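Local coordinates for protein peptidase M28 (Shewanella amazonensis SB2B, PDB 3IIB) that probably acts as a zinc-dependent dipeptidase or carboxypeptidase of peptidase family M28, binding two zinc ions in a subunit that pairs into a homodimer, at residues A[25-28]-A[29-33]; A[43-46]-A[47-51]; A[52-55]-A[56-59]; A[280-283]-A[284-288]. One frame throughout, in Å; residues are numbered along the deposited sequence.

Overall arrangement
All four contacts are local, made between successive turns of three helices. Contact 1, on helix 22-33, is the most buried and reaches the dimer interface. Contacts 2 and 3 share helix 42-57: W50 of contact 2 and K54 of contact 3 both turn to S29 of contact 1, while the last turn of contact 3 lies on the surface and touches K282 and L285 of contact 4 at the end of helix 267-285. Lysine-aspartate salt bridges one turn apart mark contacts 2 and 4; contacts 1 and 3 instead have a hydroxyl bonded to a backbone carbonyl. Contacts 3 and 4 lie away from the zinc site.

Contact 1 (A[25-28]-A[29-33]); sequences DIVE and SLTVE
T31 folds its side chain back on the preceding turn of helix 22-33, against V27. Its CB lies 3.4 Å from V27 O. OG1 stands between the backbone N and the carbonyl carbon (chi1 57°), which lets it donate a hydrogen bond to V27 O at 2.8 Å. T31 N binds the same oxygen at 2.9 Å; V27 O thus accepts two bonds, from backbone N and hydroxyl, on opposite faces of its carbonyl plane. T31 CG2 lies 3.3 Å from V27 O and 3.9 Å from V27 CG2. On another side of the helix the bent chain of E28 carries OE2 to 3.5 Å from V32 CG2, while its OE1 forms a salt bridge with R215 of the second subunit. S29 OG donates to E33 OE2 at 2.7 Å, from above the carboxylate plane, and R215 of the second subunit also pairs with that oxygen; this arginine probably eases the approach of E28 OE1 and E33 OE2, 4.9 Å apart. Helix 22-33 thus sits between two helices of its own chain and the other subunit: I26 and V27 pack on helix 267-285, which supplies the zinc ligand D269, and I26 and L30 on W50 of helix 42-57.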
# COMPACT_ATOMS: atom_id res chain seq x y z
N ASP A 25 -17.98 8.97 -13.19
CA ASP A 25 -17.72 8.53 -14.57
C ASP A 25 -16.60 9.35 -15.22
O ASP A 25 -15.85 8.81 -16.02
CB ASP A 25 -18.98 8.66 -15.42
CG ASP A 25 -20.09 7.68 -15.03
OD1 ASP A 25 -19.83 6.63 -14.41
OD2 ASP A 25 -21.24 8.03 -15.34
N ILE A 26 -16.49 10.63 -14.89
CA ILE A 26 -15.46 11.48 -15.49
C ILE A 26 -14.09 11.04 -14.96
O ILE A 26 -13.12 10.89 -15.74
CB ILE A 26 -15.70 12.97 -15.25
CG1 ILE A 26 -16.92 13.45 -16.04
CG2 ILE A 26 -14.51 13.75 -15.72
CD1 ILE A 26 -17.39 14.84 -15.68
N VAL A 27 -13.99 10.79 -13.67
CA VAL A 27 -12.69 10.38 -13.12
C VAL A 27 -12.33 8.92 -13.51
O VAL A 27 -11.13 8.60 -13.74
CB VAL A 27 -12.52 10.64 -11.60
CG1 VAL A 27 -13.52 9.89 -10.74
CG2 VAL A 27 -11.06 10.27 -11.18
N GLU A 28 -13.34 8.08 -13.65
CA GLU A 28 -13.10 6.71 -14.17
C GLU A 28 -12.54 6.84 -15.59
O GLU A 28 -11.58 6.18 -15.95
CB GLU A 28 -14.37 5.88 -14.16
CG GLU A 28 -14.18 4.41 -14.47
CD GLU A 28 -14.19 4.06 -15.97
OE1 GLU A 28 -14.44 4.93 -16.83
OE2 GLU A 28 -13.95 2.88 -16.27
N SER A 29 -13.13 7.74 -16.37
CA SER A 29 -12.71 7.91 -17.76
C SER A 29 -11.25 8.37 -17.86
O SER A 29 -10.46 7.85 -18.66
CB SER A 29 -13.67 8.87 -18.44
OG SER A 29 -13.26 9.10 -19.79
N LEU A 30 -10.91 9.35 -17.03
CA LEU A 30 -9.59 9.95 -17.06
C LEU A 30 -8.54 8.93 -16.62
O LEU A 30 -7.50 8.72 -17.29
CB LEU A 30 -9.55 11.20 -16.16
CG LEU A 30 -8.21 11.95 -15.99
CD1 LEU A 30 -7.52 12.34 -17.30
CD2 LEU A 30 -8.42 13.19 -15.07
N THR A 31 -8.81 8.26 -15.50
CA THR A 31 -7.82 7.33 -14.94
C THR A 31 -7.65 6.09 -15.82
O THR A 31 -6.54 5.55 -15.91
CB THR A 31 -8.14 6.93 -13.49
OG1 THR A 31 -9.45 6.36 -13.42
CG2 THR A 31 -8.05 8.14 -12.55
N VAL A 32 -8.71 5.64 -16.50
CA VAL A 32 -8.60 4.47 -17.40
C VAL A 32 -8.05 4.83 -18.78
O VAL A 32 -7.13 4.17 -19.27
CB VAL A 32 -9.96 3.76 -17.56
CG1 VAL A 32 -9.87 2.61 -18.62
CG2 VAL A 32 -10.46 3.27 -16.19
N GLU A 33 -8.57 5.91 -19.39
CA GLU A 33 -8.26 6.22 -20.79
C GLU A 33 -6.97 7.05 -20.99
O GLU A 33 -6.49 7.18 -22.11
CB GLU A 33 -9.45 6.92 -21.44
CG GLU A 33 -10.78 6.13 -21.39
CD GLU A 33 -11.97 6.99 -21.74
OE1 GLU A 33 -11.78 7.92 -22.55
OE2 GLU A 33 -13.07 6.83 -21.15

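Contact 2 (A[43-46]-A[47-51]); sequences QDKV and AVDWA
K45 leaves the helix with CG anti to its backbone N (chi1 176°) and stays extended until a bend at chi4 of -35°, while D49, one turn later, has CG anti to its carbonyl carbon (chi1 -73°); together these torsions bring ammonium and carboxylate into contact. K45 NZ donates in a salt bridge, at 2.6 Å, to D49 OD2, which is met at its syn lone pair, on the side of the other carboxylate oxygen. The lysine's aliphatic part runs past the same acceptor, with K45 CG 3.5 Å from D49 OD2. Both residues lie on the exposed side of helix 42-57, and their pairing is the familiar i to i+4 bridge of a helix surface, set over the backbone bond from D49 N to K45 O (2.9 Å). The helix is amphipathic, and the side carrying D44, A47, V48 and W50 turns inward. There V48 CG2 packs 3.4 Å from D44 O and 3.9 Å from D44 OD1, as D44 and V48 run alongside each other. The D44 carboxylate itself is held by the S235 hydroxyl and the backbone N of G40, which tie the helix to strand 220-242 and to G40, just ahead of the helix. W50 CB rests 3.3 Å from V46 O, and its indole reaches across to helix 22-33, where NE1 bonds to S29 OG between packing contacts with I26, L30 and E33.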
# COMPACT_ATOMS: atom_id res chain seq x y z
N GLN A 43 2.08 11.41 -22.06
CA GLN A 43 0.73 11.37 -21.54
C GLN A 43 0.08 12.74 -21.35
O GLN A 43 -1.15 12.86 -21.22
CB GLN A 43 0.70 10.63 -20.20
CG GLN A 43 0.95 9.12 -20.30
CD GLN A 43 2.38 8.80 -20.67
OE1 GLN A 43 3.32 9.24 -20.02
NE2 GLN A 43 2.55 8.04 -21.75
N ASP A 44 0.91 13.77 -21.32
CA ASP A 44 0.45 15.16 -21.22
C ASP A 44 -0.48 15.50 -22.39
O ASP A 44 -1.67 15.90 -22.16
CB ASP A 44 1.71 16.04 -21.10
CG ASP A 44 1.44 17.51 -21.08
OD1 ASP A 44 0.30 17.97 -21.26
OD2 ASP A 44 2.42 18.24 -20.85
N LYS A 45 -0.01 15.29 -23.63
CA LYS A 45 -0.90 15.50 -24.76
C LYS A 45 -2.11 14.59 -24.75
O LYS A 45 -3.21 15.03 -25.11
CB LYS A 45 -0.14 15.35 -26.09
CG LYS A 45 -1.02 15.46 -27.31
CD LYS A 45 -0.14 15.48 -28.57
CE LYS A 45 -0.89 16.00 -29.81
NZ LYS A 45 -2.35 15.70 -29.98
N VAL A 46 -1.93 13.32 -24.36
CA VAL A 46 -3.07 12.38 -24.22
C VAL A 46 -4.14 12.92 -23.28
O VAL A 46 -5.32 12.86 -23.63
CB VAL A 46 -2.61 10.95 -23.83
CG1 VAL A 46 -3.80 9.99 -23.62
CG2 VAL A 46 -1.58 10.40 -24.91
N ALA A 47 -3.74 13.48 -22.14
CA ALA A 47 -4.69 14.03 -21.18
C ALA A 47 -5.39 15.27 -21.74
O ALA A 47 -6.61 15.44 -21.60
CB ALA A 47 -3.99 14.35 -19.86
N VAL A 48 -4.62 16.14 -22.42
CA VAL A 48 -5.21 17.33 -23.03
C VAL A 48 -6.26 16.92 -24.09
O VAL A 48 -7.37 17.50 -24.11
CB VAL A 48 -4.09 18.29 -23.61
CG1 VAL A 48 -4.68 19.31 -24.59
CG2 VAL A 48 -3.30 18.92 -22.45
N ASP A 49 -5.92 15.97 -24.96
CA ASP A 49 -6.80 15.57 -26.03
C ASP A 49 -8.05 14.93 -25.40
O ASP A 49 -9.19 15.19 -25.82
CB ASP A 49 -6.10 14.64 -27.00
CG ASP A 49 -5.09 15.36 -27.88
OD1 ASP A 49 -5.17 16.60 -27.94
OD2 ASP A 49 -4.22 14.70 -28.46
N TRP A 50 -7.84 14.18 -24.32
CA TRP A 50 -8.96 13.52 -23.63
C TRP A 50 -9.92 14.58 -23.08
O TRP A 50 -11.13 14.43 -23.19
CB TRP A 50 -8.45 12.61 -22.51
CG TRP A 50 -9.55 12.20 -21.55
CD1 TRP A 50 -10.30 11.07 -21.62
CD2 TRP A 50 -10.00 12.92 -20.40
NE1 TRP A 50 -11.22 11.05 -20.59
CE2 TRP A 50 -11.03 12.16 -19.81
CE3 TRP A 50 -9.59 14.12 -19.78
CZ2 TRP A 50 -11.70 12.58 -18.66
CZ3 TRP A 50 -10.27 14.54 -18.63
CH2 TRP A 50 -11.32 13.77 -18.08
N ALA A 51 -9.37 15.63 -22.50
CA ALA A 51 -10.16 16.67 -21.81
C ALA A 51 -10.93 17.49 -22.82
O ALA A 51 -12.11 17.76 -22.65
CB ALA A 51 -9.23 17.54 -20.95

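Contact 3 (A[52-55]-A[56-59]); sequences IAKL and QSLG
The C-terminal end of helix 42-57 is a Schellman motif, and just before it K54 and S57 meet in the last turn. S57 OG donates to K54 O at 2.8 Å, and L58 N reaches the same carbonyl at 3.0 Å; both donors approach from one face of its plane. The serine's chi1 of 84° places OG between the backbone N and the carbonyl carbon, turned back to the previous turn. The lysine chain, bent at chi2 and chi3, passes with CD 4.0 Å from S57 OG, and water 1 closes the ring: it accepts from K54 NZ at 2.8 Å and donates to S57 OG at 3.1 Å. K54 NZ also bonds to S29 OG of helix 22-33. The chain leaves the helix at G59, which takes a positive phi of 85°, a conformation readily open to glycine; G59 N bonds to Q56 O. L58 lays its CG 3.3 Å from K54 O, and its side chain continues onto T278 and K282 of helix 267-285. At the exposed side a straight Q56 chain brings NE2 to 3.7 Å from I52 CG2. I52 and L55 face the sheet, packing on V238 of strand 220-242 and V63 of strand 62-84.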
# COMPACT_ATOMS: atom_id res chain seq x y z
N ILE A 52 -10.29 17.85 -23.93
CA ILE A 52 -10.97 18.55 -25.01
C ILE A 52 -12.19 17.74 -25.51
O ILE A 52 -13.33 18.25 -25.61
CB ILE A 52 -9.96 18.91 -26.15
CG1 ILE A 52 -8.94 19.99 -25.71
CG2 ILE A 52 -10.68 19.43 -27.36
CD1 ILE A 52 -9.57 21.38 -25.54
N ALA A 53 -11.96 16.45 -25.80
CA ALA A 53 -13.01 15.59 -26.32
C ALA A 53 -14.12 15.46 -25.27
O ALA A 53 -15.29 15.49 -25.61
CB ALA A 53 -12.44 14.18 -26.70
N LYS A 54 -13.73 15.32 -24.01
CA LYS A 54 -14.70 15.12 -22.96
C LYS A 54 -15.57 16.32 -22.82
O LYS A 54 -16.80 16.20 -22.71
CB LYS A 54 -14.01 14.77 -21.64
CG LYS A 54 -14.97 14.47 -20.48
CD LYS A 54 -15.76 13.18 -20.72
CE LYS A 54 -14.87 11.94 -20.86
NZ LYS A 54 -15.69 10.69 -21.05
N LEU A 55 -14.96 17.49 -22.78
CA LEU A 55 -15.73 18.72 -22.60
C LEU A 55 -16.63 18.97 -23.79
O LEU A 55 -17.77 19.38 -23.62
CB LEU A 55 -14.80 19.90 -22.33
CG LEU A 55 -14.04 19.73 -21.01
CD1 LEU A 55 -12.84 20.65 -20.92
CD2 LEU A 55 -14.95 19.89 -19.79
N GLN A 56 -16.12 18.71 -25.00
CA GLN A 56 -16.98 18.82 -26.18
C GLN A 56 -18.17 17.87 -26.12
O GLN A 56 -19.31 18.23 -26.48
CB GLN A 56 -16.18 18.56 -27.46
CG GLN A 56 -15.17 19.66 -27.75
CD GLN A 56 -14.21 19.30 -28.86
OE1 GLN A 56 -13.99 18.12 -29.15
NE2 GLN A 56 -13.64 20.31 -29.48
N SER A 57 -17.91 16.65 -25.65
CA SER A 57 -18.93 15.63 -25.60
C SER A 57 -20.02 15.99 -24.59
O SER A 57 -21.17 15.55 -24.69
CB SER A 57 -18.31 14.24 -25.27
OG SER A 57 -18.17 14.08 -23.84
N LEU A 58 -19.66 16.78 -23.59
CA LEU A 58 -20.63 17.22 -22.61
C LEU A 58 -21.41 18.46 -23.07
O LEU A 58 -22.32 18.91 -22.38
CB LEU A 58 -19.94 17.50 -21.27
CG LEU A 58 -19.34 16.25 -20.62
CD1 LEU A 58 -18.42 16.61 -19.46
CD2 LEU A 58 -20.48 15.33 -20.18
N GLY A 59 -21.08 19.02 -24.23
CA GLY A 59 -21.90 20.09 -24.78
C GLY A 59 -21.63 21.49 -24.29
O GLY A 59 -22.47 22.37 -24.46
O HOH W 1 -16.98 11.25 -23.51

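Contact 4 (A[280-283]-A[284-288]); sequences AAKH and ILDLP. With PGE (triethylene glycol), chain D.
Near the C-terminal end of helix 267-285, L285 N bonds to A281 O (2.8 Å) and D286 N to K282 O (2.9 Å). Over the latter, K282 and D286 form a salt bridge: K282 NZ donates at 2.7 Å to D286 OD1, which is met at its syn lone pair. The lysine is modelled in two conformations, and this bridge and its glycol bonds belong to one of them, in which bends at chi2 and chi4 turn the ammonium back to the aspartate and CD passes 4.2 Å from L285 CD2. This helix is the crossover of a beta-alpha-beta unit between strands 247-257 and 293-300; A281 and I284 pack on the second of these, while I284 and L287 also meet helices 3-19 and 413-432. D286 OD2 accepts from O1 of a triethylene glycol, probably from the crystallisation liquor, at 2.6 Å, and K282 NZ gives a hydrogen bond to the glycol's O4 at 3.0 Å and a weak one to O1. Water 2, in plane at the edge of the H283 ring, bridges H283 ND1 and D286 OD2, 2.9 Å from each. H283 ND1 and D286 OD2 are themselves 4.2 Å apart, the imidazole and carboxylate planes turned 81° to each other.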
# COMPACT_ATOMS: atom_id res chain seq x y z
N ALA A 280 -19.93 19.47 -11.96
CA ALA A 280 -20.69 20.61 -11.40
C ALA A 280 -21.14 21.56 -12.52
O ALA A 280 -22.30 21.97 -12.58
CB ALA A 280 -19.88 21.35 -10.33
N ALA A 281 -20.22 21.89 -13.42
CA ALA A 281 -20.53 22.76 -14.56
C ALA A 281 -21.58 22.09 -15.51
O ALA A 281 -22.47 22.77 -16.01
CB ALA A 281 -19.24 23.17 -15.31
N LYS A 282 -21.47 20.78 -15.74
CA LYS A 282 -22.41 20.07 -16.60
C LYS A 282 -23.80 20.10 -16.00
O LYS A 282 -24.77 20.32 -16.69
CB LYS A 282 -21.96 18.63 -16.83
CG LYS A 282 -22.94 17.76 -17.64
CD LYS A 282 -23.26 18.34 -18.99
CE LYS A 282 -23.86 17.30 -19.90
NZ LYS A 282 -25.18 16.78 -19.43
N HIS A 283 -23.90 19.86 -14.69
CA HIS A 283 -25.23 19.97 -14.06
C HIS A 283 -25.84 21.35 -14.26
O HIS A 283 -27.05 21.49 -14.39
CB HIS A 283 -25.19 19.58 -12.58
CG HIS A 283 -24.91 18.13 -12.37
ND1 HIS A 283 -25.71 17.14 -12.89
CD2 HIS A 283 -23.89 17.51 -11.75
CE1 HIS A 283 -25.18 15.96 -12.60
NE2 HIS A 283 -24.09 16.16 -11.88
N ILE A 284 -25.00 22.38 -14.21
CA ILE A 284 -25.46 23.76 -14.43
C ILE A 284 -25.87 23.96 -15.89
O ILE A 284 -26.96 24.53 -16.19
CB ILE A 284 -24.41 24.78 -13.96
CG1 ILE A 284 -24.34 24.78 -12.43
CG2 ILE A 284 -24.75 26.21 -14.54
CD1 ILE A 284 -23.16 25.58 -11.83
N LEU A 285 -25.05 23.43 -16.79
CA LEU A 285 -25.33 23.48 -18.24
C LEU A 285 -26.67 22.83 -18.58
O LEU A 285 -27.40 23.32 -19.49
CB LEU A 285 -24.18 22.80 -19.03
CG LEU A 285 -24.17 22.87 -20.57
CD1 LEU A 285 -23.93 24.29 -21.08
CD2 LEU A 285 -23.04 21.92 -21.11
N ASP A 286 -27.01 21.76 -17.85
CA ASP A 286 -28.28 21.05 -17.97
C ASP A 286 -29.49 21.84 -17.51
O ASP A 286 -30.60 21.44 -17.82
CB ASP A 286 -28.31 19.77 -17.11
CG ASP A 286 -27.39 18.67 -17.61
OD1 ASP A 286 -26.96 18.74 -18.77
OD2 ASP A 286 -27.12 17.74 -16.80
N LEU A 287 -29.32 22.91 -16.74
CA LEU A 287 -30.48 23.67 -16.27
C LEU A 287 -31.20 24.33 -17.43
O LEU A 287 -30.57 24.72 -18.41
CB LEU A 287 -30.05 24.75 -15.32
CG LEU A 287 -29.48 24.34 -13.98
CD1 LEU A 287 -28.89 25.60 -13.32
CD2 LEU A 287 -30.56 23.72 -13.11
N PRO A 288 -32.52 24.50 -17.32
CA PRO A 288 -33.23 25.34 -18.28
C PRO A 288 -32.88 26.85 -18.19
O PRO A 288 -33.04 27.58 -19.16
CB PRO A 288 -34.72 25.09 -17.95
CG PRO A 288 -34.74 24.58 -16.57
CD PRO A 288 -33.39 23.98 -16.25
C1 PGE D . -25.64 14.19 -17.13
O1 PGE D . -25.81 15.48 -16.53
C2 PGE D . -24.30 14.17 -17.86
O2 PGE D . -24.39 13.28 -18.97
C3 PGE D . -23.53 13.52 -20.08
C4 PGE D . -24.48 13.81 -21.22
O4 PGE D . -26.47 15.92 -22.05
C6 PGE D . -25.68 15.69 -23.23
C5 PGE D . -24.18 15.48 -22.99
O3 PGE D . -23.83 14.20 -22.44
O HOH W 2 -28.31 17.61 -14.14